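Local coordinates for geranyltranstransferase (IspA) (PDB 3LLW), which probably acts as a magnesium-dependent prenyltransferase, joining isoprenoid diphosphates into longer chains like other members of the FPP/GGPP synthase family, at residues E84-H87 and T88-L91; A126-T129 and Y130-L134; I144-E147 and L148-L152; L152-G156 and G157-M161; L184-K188 and T189-I193. All blocks are in the same frame, centred on the assembly; numbering follows the deposited sequence.

Interaction 1. Residues E84-H87 and T88-L91; sequences ECLH and TYSL. With SO4 (sulfate ion), chain F.
Glu84 meets Thr88 through its carbonyl oxygen, which takes two bonds: one from the amide, Thr88 N to Glu84 O at 2.9 Å, and one from the hydroxyl, Thr88 OG1 to Glu84 O at 2.6 Å, arriving from above the carbonyl plane. The Glu84 carboxylate is engaged in a salt bridge with Arg50. Cys85 O accepts Tyr89 N. Leu86 lies alongside Tyr89, pointing the same way, with CD1 3.6 Å from CE2 of that ring. His87 O accepts Ser90 OG at 2.6 Å, the serine hydroxyl folding back onto the preceding turn. Over one face of the His87 imidazole, toward its rim, sits Leu91 CG, while a sulfate near the edge takes a weak bond from His87 NE2 to O1 (3.5 Å) and is also hydrogen-bonded to Arg52. Three residues after Leu91 comes Asp94, a magnesium-binding residue of the first aspartate-rich motif, though no metal is bound here. This part of helix 73-94 is packed against helices 36-45, 51-63, 117-137 and 161-170.

Interaction 2. Residues A126-T129 and Y130-L134; sequences ALNT and YSFEL
Asn128 and Phe132 meet one turn apart, the amide oxygen OD1 lying in the plane of the phenyl ring at its edge, 3.5 Å from CE2, with amide and ring planes 54° apart. Phe132 CD2 also comes within 3.1 Å of the backbone oxygen Asn128 O. With CG anti to the carbonyl carbon (chi1 -57°), the Phe132 ring is swung back over the preceding turn. Ser131 also folds back: its OG donates to Leu127 O at 2.9 Å in the carbonyl plane, and Ser131 N reaches that oxygen at 3.3 Å from above the plane, so one acceptor is gripped twice. Thr129 O likewise serves two amides, Phe132 N (3.1 Å) and Glu133 N (3.2 Å).

Helix 117-137 is a dimer helix of this all-helical terpenoid-synthase fold, which explains where the polar ends go. Asn128 OD1 accepts from Thr129 of the second subunit, and Asn128 ND2 donates to the carbonyl of Asp125 on that chain; Thr129 OG1 bonds ND2 of Asn128 of the second subunit and Asp125 O of its own chain. Phe132 stacks on Phe132 of the second subunit, with Ser131 CB over one face of its ring. Away from the dimer, Tyr130 OH bonds His25, its ring edge-to-face with Phe40, and helix 73-94 lies against Leu127, Asn128 and Ser131.

Interaction 3. Residues I144-E147 and L148-L152; sequences IIVE and LIKIL
Ile144, Ile145, Val146 and Glu147 bring no rings to Leu148, Ile149, Lys150 and Ile151, and the flat groups that make contact are the peptide carbonyls. Each accepts the amide four residues on, from Ile144 O with Leu148 N (3.0 Å) to Glu147 O with Ile151 N (3.0 Å), and is also touched by side-chain carbons of the residue whose amide it accepts. Leu148 CG lies 3.3 Å from Ile144 O, and Ile151 CG1 3.2 Å from Glu147 O; in both, the gamma carbon is anti to its own carbonyl carbon (chi1 -70° and -67°), which turns it back onto the earlier turn.

Beyond the carbonyls the side chains meet through methyl groups. Ile144 CG2 lies side by side with Leu148 CD1 at 3.9 Å. Ile145 forks: its CD1 reaches Leu148 CD1, and its CG2 passes across Ile149 CD1 at 4.0 Å. Val146 CG1 rests on the aliphatic part of the extended Lys150 chain, 3.8 Å from CE.

Leu148 and Ile151 carry the contact to helix 178-204, and Ile149 to helix 117-137, while Ile145 and Val146 pack on the second subunit. Glu147 OE2 and Lys150 NZ, 5.1 Å apart, do not touch, so their opposite charges offer at most a loose attraction, and cohesion within this largely buried turn rests on backbone bonds and dispersion.

Interaction 4. Residues L152-G156 and G157-M161; sequences LSANG and GIKGM
Ala154 meets Lys159 where helix 142-156 runs out into a type I beta turn, Gly157 to Gly160, that leads to helix 161-170 with Gly160 as its N-cap. The lysine chain bends at chi2, chi3 and chi4 and curls back over the helix end, bringing NZ to 4.1 Å from Ala154 CB. NZ makes just a loose contact with the alanine: its strongest partner is Glu133 of the second subunit, in a salt bridge, so the turn is tied into the dimer interface. A water spans the backbones beside this pair, donating to Ala154 O (2.6 Å) and accepting from Lys159 N (3.0 Å).

Met161 approaches the helix end from the other limb of the turn. With CG anti to the backbone N (chi1 -177°) and the thioether bent at its last torsion (chi3 72°), the terminal CE is laid against Gly156 O at 3.4 Å. The same methyl also packs on Tyr89 and Ser90 of helix 73-94. Asn155, by contrast, turns its CB bond away from the turn, and its ND2 bonds back to Ile151 O on the preceding turn of the helix. Its carbonyl does the work across the turn: Asn155 O accepts Met161 N at 3.0 Å, from above the carbonyl plane, and also takes a CA-H...O contact from Gly160 CA at 3.5 Å.

Interaction 5. Residues L184-K188 and T189-I193; sequences LHEHK and TAKLI
His185 O is the centre of the tight part, where Thr189 and Ala190 meet the preceding turn: it accepts Ala190 N (3.2 Å) in the carbonyl plane and Thr189 N (3.1 Å) from above it. The five-residue step to Ala190 is part of a wider, pi-type turn, and Glu186 O repeats it with a weak bond from Lys191 N. Ala190 CB presses to 3.3 Å from Glu186 O. The axes of the short helical segments 184-188 and 189-193 lie 37° apart, marking a bend. A water bridges the two, donating to His187 O (2.8 Å) and accepting from Leu192 N (3.0 Å).

The outer side is looser. Lys191 lies alongside His187, its CE over the imidazole face, 4.1 Å from the ring centroid of His187, in a CH-pi contact; the ring also stacks with Phe183, and its ND1 bonds Phe183 O. Lys191 NZ stops 4.1 Å from Glu186 OE1, opposite charges beyond salt-bridge distance on the partly exposed flank.

Lys188 NZ pairs with Asp168, and its side chain lies about 4 Å from that of Asp94, a magnesium-binding residue without metal here; Thr189 OG1 bonds Gln227. The Lys-Thr pair at a distorted helix matches that of other trans-prenyltransferases, where the lysine carbonyl and the threonine hydroxyl line the allylic site and are thought to steady the carbocation, so the irregular bonding here is consistent with shaping that site.

In the fold
Interactions 1 to 4 are buried, interaction 5 only partly. Interactions 1 and 2 touch through Leu86 on Asn128 and Cys85 on Ser131, joining helices 73-94 and 117-137. Interactions 3 and 4 share Leu152 and helix 142-156; the first is nearly all aliphatic, the second is backbone, water and one charged side chain at a helix end. Interactions 2, 3 and 4 reach the second subunit by polar and aromatic contacts, apolar packing and a salt bridge respectively, interaction 1 through Tyr89 alone, and interaction 5 not at all. Leu86, Leu152 and Leu192 pack together where interactions 1, 3, 4 and 5 converge. Interactions 1 and 5 lie nearest the magnesium aspartates, with more charged and histidine chemistry.

Interaction 1. Residues E84-H87 and T88-L91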
loop_
_atom_site.group_PDB
_atom_site.type_symbol
_atom_site.label_atom_id
_atom_site.label_comp_id
_atom_site.label_asym_id
_atom_site.label_seq_id
_atom_site.Cartn_x
_atom_site.Cartn_y
_atom_site.Cartn_z
ATOM N N GLU A 84 -8.839 -8.550 -3.491
ATOM C CA GLU A 84 -8.202 -9.732 -4.047
ATOM C C GLU A 84 -6.707 -9.468 -4.273
ATOM O O GLU A 84 -5.891 -10.308 -3.938
ATOM C CB GLU A 84 -8.954 -10.210 -5.306
ATOM C CG GLU A 84 -8.521 -11.573 -5.909
ATOM C CD GLU A 84 -8.679 -12.795 -4.987
ATOM O OE1 GLU A 84 -9.432 -12.741 -3.981
ATOM O OE2 GLU A 84 -8.032 -13.833 -5.288
ATOM N N CYS A 85 -6.358 -8.271 -4.753
ATOM C CA CYS A 85 -4.949 -7.862 -4.920
ATOM C C CYS A 85 -4.131 -7.854 -3.624
ATOM O O CYS A 85 -2.992 -8.348 -3.600
ATOM C CB CYS A 85 -4.853 -6.497 -5.608
ATOM S SG CYS A 85 -5.301 -6.576 -7.340
ATOM N N LEU A 86 -4.712 -7.299 -2.561
ATOM C CA LEU A 86 -4.086 -7.321 -1.241
ATOM C C LEU A 86 -3.855 -8.739 -0.749
ATOM O O LEU A 86 -2.792 -9.041 -0.229
ATOM C CB LEU A 86 -4.912 -6.543 -0.218
ATOM C CG LEU A 86 -4.093 -6.017 0.965
ATOM C CD1 LEU A 86 -3.146 -4.917 0.512
ATOM C CD2 LEU A 86 -4.994 -5.506 2.074
ATOM N N HIS A 87 -4.843 -9.613 -0.936
ATOM C CA HIS A 87 -4.694 -11.007 -0.565
ATOM C C HIS A 87 -3.581 -11.684 -1.378
ATOM O O HIS A 87 -2.804 -12.456 -0.832
ATOM C CB HIS A 87 -6.016 -11.766 -0.748
ATOM C CG HIS A 87 -5.885 -13.256 -0.582
ATOM N ND1 HIS A 87 -5.491 -13.847 0.601
ATOM C CD2 HIS A 87 -6.090 -14.272 -1.455
ATOM C CE1 HIS A 87 -5.446 -15.158 0.446
ATOM N NE2 HIS A 87 -5.812 -15.443 -0.791
ATOM N N THR A 88 -3.519 -11.386 -2.673
ATOM C CA THR A 88 -2.549 -12.001 -3.580
ATOM C C THR A 88 -1.125 -11.569 -3.258
ATOM O O THR A 88 -0.204 -12.390 -3.291
ATOM C CB THR A 88 -2.867 -11.643 -5.045
ATOM O OG1 THR A 88 -4.261 -11.847 -5.284
ATOM C CG2 THR A 88 -2.056 -12.502 -6.009
ATOM N N TYR A 89 -0.945 -10.282 -2.947
ATOM C CA TYR A 89 0.381 -9.741 -2.624
ATOM C C TYR A 89 0.945 -10.424 -1.384
ATOM O O TYR A 89 2.147 -10.745 -1.341
ATOM C CB TYR A 89 0.373 -8.204 -2.470
ATOM C CG TYR A 89 0.692 -7.691 -1.068
ATOM C CD1 TYR A 89 1.992 -7.745 -0.552
ATOM C CD2 TYR A 89 -0.301 -7.131 -0.271
ATOM C CE1 TYR A 89 2.286 -7.310 0.711
ATOM C CE2 TYR A 89 -0.020 -6.692 1.007
ATOM C CZ TYR A 89 1.273 -6.753 1.480
ATOM O OH TYR A 89 1.567 -6.320 2.729
ATOM N N SER A 90 0.092 -10.639 -0.378
ATOM C CA SER A 90 0.525 -11.359 0.815
ATOM C C SER A 90 1.025 -12.773 0.475
ATOM O O SER A 90 2.024 -13.230 1.036
ATOM C CB SER A 90 -0.567 -11.398 1.875
ATOM O OG SER A 90 -1.646 -12.178 1.428
ATOM N N LEU A 91 0.352 -13.441 -0.466
ATOM C CA LEU A 91 0.759 -14.786 -0.906
ATOM C C LEU A 91 2.084 -14.788 -1.660
ATOM O O LEU A 91 2.877 -15.731 -1.535
ATOM C CB LEU A 91 -0.339 -15.449 -1.743
ATOM C CG LEU A 91 -1.697 -15.687 -1.077
ATOM C CD1 LEU A 91 -2.708 -16.278 -2.059
ATOM C CD2 LEU A 91 -1.561 -16.578 0.156
HETATM S S SO4 F . -8.661 -18.362 -1.264
HETATM O O1 SO4 F . -7.399 -18.307 -2.021
HETATM O O2 SO4 F . -8.408 -18.113 0.158
HETATM O O3 SO4 F . -9.629 -17.382 -1.773
HETATM O O4 SO4 F . -9.217 -19.708 -1.390
#

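Interaction 2. Residues A126-T129 and Y130-L134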
loop_
_atom_site.group_PDB
_atom_site.type_symbol
_atom_site.label_atom_id
_atom_site.label_comp_id
_atom_site.label_asym_id
_atom_site.label_seq_id
_atom_site.Cartn_x
_atom_site.Cartn_y
_atom_site.Cartn_z
ATOM N N ALA A 126 3.942 -3.763 -5.520
ATOM C CA ALA A 126 3.029 -3.107 -6.454
ATOM C C ALA A 126 1.581 -3.504 -6.266
ATOM O O ALA A 126 0.668 -2.634 -6.337
ATOM C CB ALA A 126 3.454 -3.332 -7.873
ATOM N N LEU A 127 1.350 -4.799 -6.029
ATOM C CA LEU A 127 -0.028 -5.240 -5.774
ATOM C C LEU A 127 -0.642 -4.696 -4.473
ATOM O O LEU A 127 -1.848 -4.438 -4.408
ATOM C CB LEU A 127 -0.151 -6.753 -5.857
ATOM C CG LEU A 127 -0.217 -7.321 -7.280
ATOM C CD1 LEU A 127 -0.049 -8.816 -7.225
ATOM C CD2 LEU A 127 -1.530 -6.943 -7.986
ATOM N N ASN A 128 0.198 -4.541 -3.454
ATOM C CA ASN A 128 -0.140 -3.842 -2.223
ATOM C C ASN A 128 -0.577 -2.403 -2.505
ATOM O O ASN A 128 -1.649 -2.025 -2.086
ATOM C CB ASN A 128 1.075 -3.842 -1.302
ATOM C CG ASN A 128 0.816 -3.241 0.068
ATOM O OD1 ASN A 128 -0.288 -2.765 0.407
ATOM N ND2 ASN A 128 1.860 -3.251 0.875
ATOM N N THR A 129 0.262 -1.621 -3.196
ATOM C CA THR A 129 -0.065 -0.237 -3.586
ATOM C C THR A 129 -1.240 -0.154 -4.555
ATOM O O THR A 129 -2.120 0.755 -4.448
ATOM C CB THR A 129 1.169 0.486 -4.190
ATOM O OG1 THR A 129 2.289 0.297 -3.326
ATOM C CG2 THR A 129 0.922 1.971 -4.319
ATOM N N TYR A 130 -1.284 -1.112 -5.479
ATOM C CA TYR A 130 -2.382 -1.180 -6.487
ATOM C C TYR A 130 -3.802 -1.287 -5.929
ATOM O O TYR A 130 -4.725 -0.751 -6.534
ATOM C CB TYR A 130 -2.153 -2.282 -7.522
ATOM C CG TYR A 130 -2.985 -2.135 -8.774
ATOM C CD1 TYR A 130 -3.862 -3.132 -9.164
ATOM C CD2 TYR A 130 -2.899 -0.988 -9.559
ATOM C CE1 TYR A 130 -4.627 -3.002 -10.321
ATOM C CE2 TYR A 130 -3.670 -0.837 -10.706
ATOM C CZ TYR A 130 -4.534 -1.851 -11.078
ATOM O OH TYR A 130 -5.301 -1.711 -12.218
ATOM N N SER A 131 -3.968 -1.994 -4.807
ATOM C CA SER A 131 -5.254 -2.117 -4.099
ATOM C C SER A 131 -5.829 -0.764 -3.722
ATOM O O SER A 131 -7.029 -0.562 -3.719
ATOM C CB SER A 131 -5.058 -2.894 -2.799
ATOM O OG SER A 131 -4.326 -4.078 -3.027
ATOM N N PHE A 132 -4.943 0.163 -3.396
ATOM C CA PHE A 132 -5.342 1.491 -2.999
ATOM C C PHE A 132 -5.608 2.394 -4.188
ATOM O O PHE A 132 -6.505 3.261 -4.127
ATOM C CB PHE A 132 -4.350 2.036 -1.957
ATOM C CG PHE A 132 -4.229 1.126 -0.745
ATOM C CD1 PHE A 132 -5.226 1.108 0.217
ATOM C CD2 PHE A 132 -3.159 0.215 -0.621
ATOM C CE1 PHE A 132 -5.159 0.246 1.320
ATOM C CE2 PHE A 132 -3.080 -0.657 0.484
ATOM C CZ PHE A 132 -4.076 -0.631 1.463
ATOM N N GLU A 133 -4.900 2.145 -5.290
ATOM C CA GLU A 133 -5.167 2.821 -6.557
ATOM C C GLU A 133 -6.511 2.404 -7.122
ATOM O O GLU A 133 -7.291 3.263 -7.534
ATOM C CB GLU A 133 -4.065 2.580 -7.593
ATOM C CG GLU A 133 -4.197 3.471 -8.848
ATOM C CD GLU A 133 -3.029 3.349 -9.830
ATOM O OE1 GLU A 133 -2.245 2.370 -9.751
ATOM O OE2 GLU A 133 -2.903 4.247 -10.690
ATOM N N LEU A 134 -6.794 1.102 -7.099
ATOM C CA LEU A 134 -8.093 0.578 -7.541
ATOM C C LEU A 134 -9.232 1.194 -6.738
ATOM O O LEU A 134 -10.203 1.688 -7.309
ATOM C CB LEU A 134 -8.159 -0.950 -7.423
ATOM C CG LEU A 134 -7.503 -1.827 -8.501
ATOM C CD1 LEU A 134 -7.482 -3.264 -8.032
ATOM C CD2 LEU A 134 -8.195 -1.713 -9.883
#

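Interaction 3. Residues I144-E147 and L148-L152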
loop_
_atom_site.group_PDB
_atom_site.type_symbol
_atom_site.label_atom_id
_atom_site.label_comp_id
_atom_site.label_asym_id
_atom_site.label_seq_id
_atom_site.Cartn_x
_atom_site.Cartn_y
_atom_site.Cartn_z
ATOM N N ILE A 144 -17.390 7.587 0.975
ATOM C CA ILE A 144 -17.434 6.127 0.968
ATOM C C ILE A 144 -16.064 5.541 0.601
ATOM O O ILE A 144 -15.599 4.606 1.265
ATOM C CB ILE A 144 -18.581 5.569 0.063
ATOM C CG1 ILE A 144 -19.953 5.826 0.714
ATOM C CG2 ILE A 144 -18.385 4.060 -0.247
ATOM C CD1 ILE A 144 -21.150 5.577 -0.215
ATOM N N ILE A 145 -15.408 6.113 -0.413
ATOM C CA ILE A 145 -14.059 5.665 -0.819
ATOM C C ILE A 145 -13.036 5.841 0.316
ATOM O O ILE A 145 -12.192 4.957 0.548
ATOM C CB ILE A 145 -13.569 6.345 -2.139
ATOM C CG1 ILE A 145 -14.563 6.111 -3.282
ATOM C CG2 ILE A 145 -12.190 5.840 -2.560
ATOM C CD1 ILE A 145 -14.998 4.666 -3.467
ATOM N N VAL A 146 -13.143 6.952 1.048
ATOM C CA VAL A 146 -12.252 7.210 2.179
ATOM C C VAL A 146 -12.401 6.151 3.265
ATOM O O VAL A 146 -11.399 5.536 3.658
ATOM C CB VAL A 146 -12.381 8.642 2.732
ATOM C CG1 VAL A 146 -11.773 8.756 4.131
ATOM C CG2 VAL A 146 -11.682 9.601 1.792
ATOM N N GLU A 147 -13.639 5.902 3.696
ATOM C CA GLU A 147 -13.938 4.809 4.639
ATOM C C GLU A 147 -13.438 3.415 4.213
ATOM O O GLU A 147 -12.944 2.673 5.038
ATOM C CB GLU A 147 -15.429 4.756 4.951
ATOM C CG GLU A 147 -15.798 5.542 6.189
ATOM C CD GLU A 147 -16.809 6.638 5.895
ATOM O OE1 GLU A 147 -17.952 6.312 5.504
ATOM O OE2 GLU A 147 -16.451 7.829 6.057
ATOM N N LEU A 148 -13.559 3.082 2.933
ATOM C CA LEU A 148 -13.166 1.764 2.436
ATOM C C LEU A 148 -11.669 1.608 2.558
ATOM O O LEU A 148 -11.182 0.577 3.010
ATOM C CB LEU A 148 -13.605 1.576 0.982
ATOM C CG LEU A 148 -15.106 1.440 0.715
ATOM C CD1 LEU A 148 -15.430 1.623 -0.743
ATOM C CD2 LEU A 148 -15.664 0.148 1.232
ATOM N N ILE A 149 -10.957 2.673 2.186
ATOM C CA ILE A 149 -9.509 2.764 2.327
ATOM C C ILE A 149 -9.039 2.686 3.778
ATOM O O ILE A 149 -8.099 1.915 4.066
ATOM C CB ILE A 149 -8.947 3.985 1.562
ATOM C CG1 ILE A 149 -9.107 3.755 0.057
ATOM C CG2 ILE A 149 -7.479 4.210 1.888
ATOM C CD1 ILE A 149 -8.692 4.929 -0.816
ATOM N N LYS A 150 -9.703 3.436 4.686
ATOM C CA LYS A 150 -9.466 3.330 6.140
ATOM C C LYS A 150 -9.580 1.892 6.629
ATOM O O LYS A 150 -8.754 1.433 7.428
ATOM C CB LYS A 150 -10.510 4.124 6.958
ATOM C CG LYS A 150 -10.496 5.631 6.869
ATOM C CD LYS A 150 -11.369 6.201 8.008
ATOM C CE LYS A 150 -11.689 7.664 7.820
ATOM N NZ LYS A 150 -12.315 8.211 9.052
ATOM N N ILE A 151 -10.625 1.198 6.174
ATOM C CA ILE A 151 -10.863 -0.192 6.564
ATOM C C ILE A 151 -9.777 -1.143 6.030
ATOM O O ILE A 151 -9.167 -1.869 6.808
ATOM C CB ILE A 151 -12.265 -0.671 6.143
ATOM C CG1 ILE A 151 -13.336 0.081 6.951
ATOM C CG2 ILE A 151 -12.431 -2.188 6.380
ATOM C CD1 ILE A 151 -14.723 -0.135 6.431
ATOM N N LEU A 152 -9.531 -1.110 4.724
ATOM C CA LEU A 152 -8.580 -2.047 4.094
ATOM C C LEU A 152 -7.136 -1.856 4.580
ATOM O O LEU A 152 -6.443 -2.830 4.904
ATOM C CB LEU A 152 -8.662 -1.959 2.567
ATOM C CG LEU A 152 -7.917 -3.082 1.820
ATOM C CD1 LEU A 152 -8.634 -4.440 1.922
ATOM C CD2 LEU A 152 -7.701 -2.702 0.371
#

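Interaction 4. Residues L152-G156 and G157-M161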
loop_
_atom_site.group_PDB
_atom_site.type_symbol
_atom_site.label_atom_id
_atom_site.label_comp_id
_atom_site.label_asym_id
_atom_site.label_seq_id
_atom_site.Cartn_x
_atom_site.Cartn_y
_atom_site.Cartn_z
ATOM N N LEU A 152 -9.531 -1.110 4.724
ATOM C CA LEU A 152 -8.580 -2.047 4.094
ATOM C C LEU A 152 -7.136 -1.856 4.580
ATOM O O LEU A 152 -6.443 -2.830 4.904
ATOM C CB LEU A 152 -8.662 -1.959 2.567
ATOM C CG LEU A 152 -7.917 -3.082 1.820
ATOM C CD1 LEU A 152 -8.634 -4.440 1.922
ATOM C CD2 LEU A 152 -7.701 -2.702 0.371
ATOM N N SER A 153 -6.707 -0.597 4.654
ATOM C CA SER A 153 -5.404 -0.238 5.203
ATOM C C SER A 153 -5.197 -0.629 6.661
ATOM O O SER A 153 -4.122 -1.160 6.994
ATOM C CB SER A 153 -5.108 1.249 5.007
ATOM O OG SER A 153 -6.079 2.059 5.691
ATOM N N ALA A 154 -6.189 -0.377 7.526
ATOM C CA ALA A 154 -6.095 -0.813 8.940
ATOM C C ALA A 154 -5.978 -2.325 9.106
ATOM O O ALA A 154 -5.189 -2.799 9.915
ATOM C CB ALA A 154 -7.257 -0.310 9.762
ATOM N N ASN A 155 -6.772 -3.067 8.337
ATOM C CA ASN A 155 -6.918 -4.494 8.526
ATOM C C ASN A 155 -5.894 -5.315 7.734
ATOM O O ASN A 155 -5.610 -6.453 8.088
ATOM C CB ASN A 155 -8.340 -4.913 8.164
ATOM C CG ASN A 155 -9.361 -4.452 9.203
ATOM O OD1 ASN A 155 -9.552 -5.100 10.228
ATOM N ND2 ASN A 155 -10.000 -3.313 8.946
ATOM N N GLY A 156 -5.340 -4.720 6.681
ATOM C CA GLY A 156 -4.357 -5.398 5.841
ATOM C C GLY A 156 -2.955 -5.023 6.256
ATOM O O GLY A 156 -1.985 -5.586 5.760
ATOM N N GLY A 157 -2.865 -4.082 7.193
ATOM C CA GLY A 157 -1.601 -3.474 7.581
ATOM C C GLY A 157 -0.934 -4.104 8.775
ATOM O O GLY A 157 -1.188 -5.273 9.092
ATOM N N ILE A 158 -0.077 -3.308 9.427
ATOM C CA ILE A 158 0.751 -3.716 10.572
ATOM C C ILE A 158 -0.040 -4.152 11.820
ATOM O O ILE A 158 0.448 -4.958 12.620
ATOM C CB ILE A 158 1.779 -2.592 10.945
ATOM C CG1 ILE A 158 2.868 -3.093 11.903
ATOM C CG2 ILE A 158 1.084 -1.349 11.505
ATOM C CD1 ILE A 158 3.698 -4.285 11.395
ATOM N N LYS A 159 -1.257 -3.625 11.958
ATOM C CA LYS A 159 -2.136 -3.929 13.073
ATOM C C LYS A 159 -3.042 -5.124 12.783
ATOM O O LYS A 159 -3.762 -5.590 13.671
ATOM C CB LYS A 159 -3.004 -2.691 13.373
ATOM C CG LYS A 159 -2.351 -1.707 14.339
ATOM C CD LYS A 159 -2.326 -0.281 13.804
ATOM C CE LYS A 159 -3.674 0.430 13.847
ATOM N NZ LYS A 159 -4.290 0.489 12.496
ATOM N N GLY A 160 -3.047 -5.590 11.535
ATOM C CA GLY A 160 -3.841 -6.756 11.139
ATOM C C GLY A 160 -3.010 -7.835 10.433
ATOM O O GLY A 160 -2.199 -8.522 11.061
ATOM N N MET A 161 -3.206 -7.958 9.124
ATOM C CA MET A 161 -2.713 -9.095 8.336
ATOM C C MET A 161 -1.207 -9.292 8.417
ATOM O O MET A 161 -0.736 -10.417 8.590
ATOM C CB MET A 161 -3.192 -8.959 6.891
ATOM C CG MET A 161 -2.815 -10.095 5.967
ATOM S SD MET A 161 -3.201 -9.711 4.241
ATOM C CE MET A 161 -1.909 -8.489 3.933
HETATM O O HOH W 1 -2.772 -1.859 10.123
#

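Interaction 5. Residues L184-K188 and T189-I193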
loop_
_atom_site.group_PDB
_atom_site.type_symbol
_atom_site.label_atom_id
_atom_site.label_comp_id
_atom_site.label_asym_id
_atom_site.label_seq_id
_atom_site.Cartn_x
_atom_site.Cartn_y
_atom_site.Cartn_z
ATOM N N LEU A 184 -2.683 -15.129 16.482
ATOM C CA LEU A 184 -2.009 -15.203 15.206
ATOM C C LEU A 184 -3.040 -15.300 14.094
ATOM O O LEU A 184 -3.001 -14.513 13.139
ATOM C CB LEU A 184 -0.967 -16.340 15.210
ATOM C CG LEU A 184 -0.544 -17.250 14.057
ATOM C CD1 LEU A 184 -0.596 -16.645 12.685
ATOM C CD2 LEU A 184 0.884 -17.711 14.354
ATOM N N HIS A 185 -4.001 -16.204 14.238
ATOM C CA HIS A 185 -4.953 -16.449 13.159
ATOM C C HIS A 185 -6.040 -15.387 13.023
ATOM O O HIS A 185 -6.514 -15.156 11.907
ATOM C CB HIS A 185 -5.549 -17.855 13.259
ATOM C CG HIS A 185 -4.569 -18.935 12.934
ATOM N ND1 HIS A 185 -3.752 -18.881 11.823
ATOM C CD2 HIS A 185 -4.282 -20.100 13.559
ATOM C CE1 HIS A 185 -2.993 -19.963 11.787
ATOM N NE2 HIS A 185 -3.295 -20.718 12.829
ATOM N N GLU A 186 -6.407 -14.732 14.131
ATOM C CA GLU A 186 -7.325 -13.592 14.078
ATOM C C GLU A 186 -6.708 -12.562 13.143
ATOM O O GLU A 186 -7.391 -12.025 12.282
ATOM C CB GLU A 186 -7.547 -12.973 15.469
ATOM C CG GLU A 186 -8.630 -11.883 15.527
ATOM C CD GLU A 186 -8.578 -11.014 16.798
ATOM O OE1 GLU A 186 -9.470 -10.147 16.959
ATOM O OE2 GLU A 186 -7.648 -11.179 17.629
ATOM N N HIS A 187 -5.397 -12.348 13.285
ATOM C CA HIS A 187 -4.673 -11.322 12.524
ATOM C C HIS A 187 -4.262 -11.763 11.102
ATOM O O HIS A 187 -4.521 -11.046 10.146
ATOM C CB HIS A 187 -3.498 -10.760 13.352
ATOM C CG HIS A 187 -3.943 -9.953 14.542
ATOM N ND1 HIS A 187 -4.454 -10.525 15.690
ATOM C CD2 HIS A 187 -3.964 -8.617 14.751
ATOM C CE1 HIS A 187 -4.775 -9.576 16.547
ATOM N NE2 HIS A 187 -4.487 -8.408 16.002
ATOM N N LYS A 188 -3.662 -12.942 10.952
ATOM C CA LYS A 188 -3.228 -13.429 9.632
ATOM C C LYS A 188 -4.428 -13.546 8.676
ATOM O O LYS A 188 -4.395 -13.053 7.548
ATOM C CB LYS A 188 -2.561 -14.808 9.782
ATOM C CG LYS A 188 -1.261 -15.006 8.991
ATOM C CD LYS A 188 -1.467 -15.271 7.526
ATOM C CE LYS A 188 -1.075 -16.699 7.168
ATOM N NZ LYS A 188 0.400 -16.875 7.173
ATOM N N THR A 189 -5.506 -14.156 9.165
ATOM C CA THR A 189 -6.636 -14.548 8.331
ATOM C C THR A 189 -7.935 -13.733 8.559
ATOM O O THR A 189 -8.523 -13.210 7.609
ATOM C CB THR A 189 -6.873 -16.057 8.518
ATOM O OG1 THR A 189 -5.741 -16.771 8.000
ATOM C CG2 THR A 189 -8.134 -16.527 7.815
ATOM N N ALA A 190 -8.376 -13.630 9.805
ATOM C CA ALA A 190 -9.754 -13.200 10.087
ATOM C C ALA A 190 -10.023 -11.727 9.862
ATOM O O ALA A 190 -11.156 -11.343 9.534
ATOM C CB ALA A 190 -10.181 -13.626 11.495
ATOM N N LYS A 191 -8.978 -10.910 10.020
ATOM C CA LYS A 191 -9.063 -9.448 9.882
ATOM C C LYS A 191 -9.496 -8.980 8.493
ATOM O O LYS A 191 -10.394 -8.136 8.371
ATOM C CB LYS A 191 -7.728 -8.799 10.257
ATOM C CG LYS A 191 -7.845 -7.737 11.357
ATOM C CD LYS A 191 -7.920 -8.403 12.726
ATOM C CE LYS A 191 -7.530 -7.456 13.850
ATOM N NZ LYS A 191 -8.725 -6.942 14.587
ATOM N N LEU A 192 -8.862 -9.543 7.465
ATOM C CA LEU A 192 -9.187 -9.264 6.056
ATOM C C LEU A 192 -10.554 -9.828 5.610
ATOM O O LEU A 192 -11.243 -9.259 4.745
ATOM C CB LEU A 192 -8.063 -9.785 5.143
ATOM C CG LEU A 192 -8.040 -9.374 3.667
ATOM C CD1 LEU A 192 -7.972 -7.857 3.545
ATOM C CD2 LEU A 192 -6.895 -10.057 2.864
ATOM N N ILE A 193 -10.935 -10.946 6.207
ATOM C CA ILE A 193 -12.254 -11.565 5.998
ATOM C C ILE A 193 -13.362 -10.676 6.634
ATOM O O ILE A 193 -14.417 -10.458 6.031
ATOM C CB ILE A 193 -12.233 -13.000 6.593
ATOM C CG1 ILE A 193 -11.449 -13.945 5.648
ATOM C CG2 ILE A 193 -13.629 -13.557 6.877
ATOM C CD1 ILE A 193 -11.301 -15.312 6.208
HETATM O O HOH W 2 -6.237 -10.798 7.963
#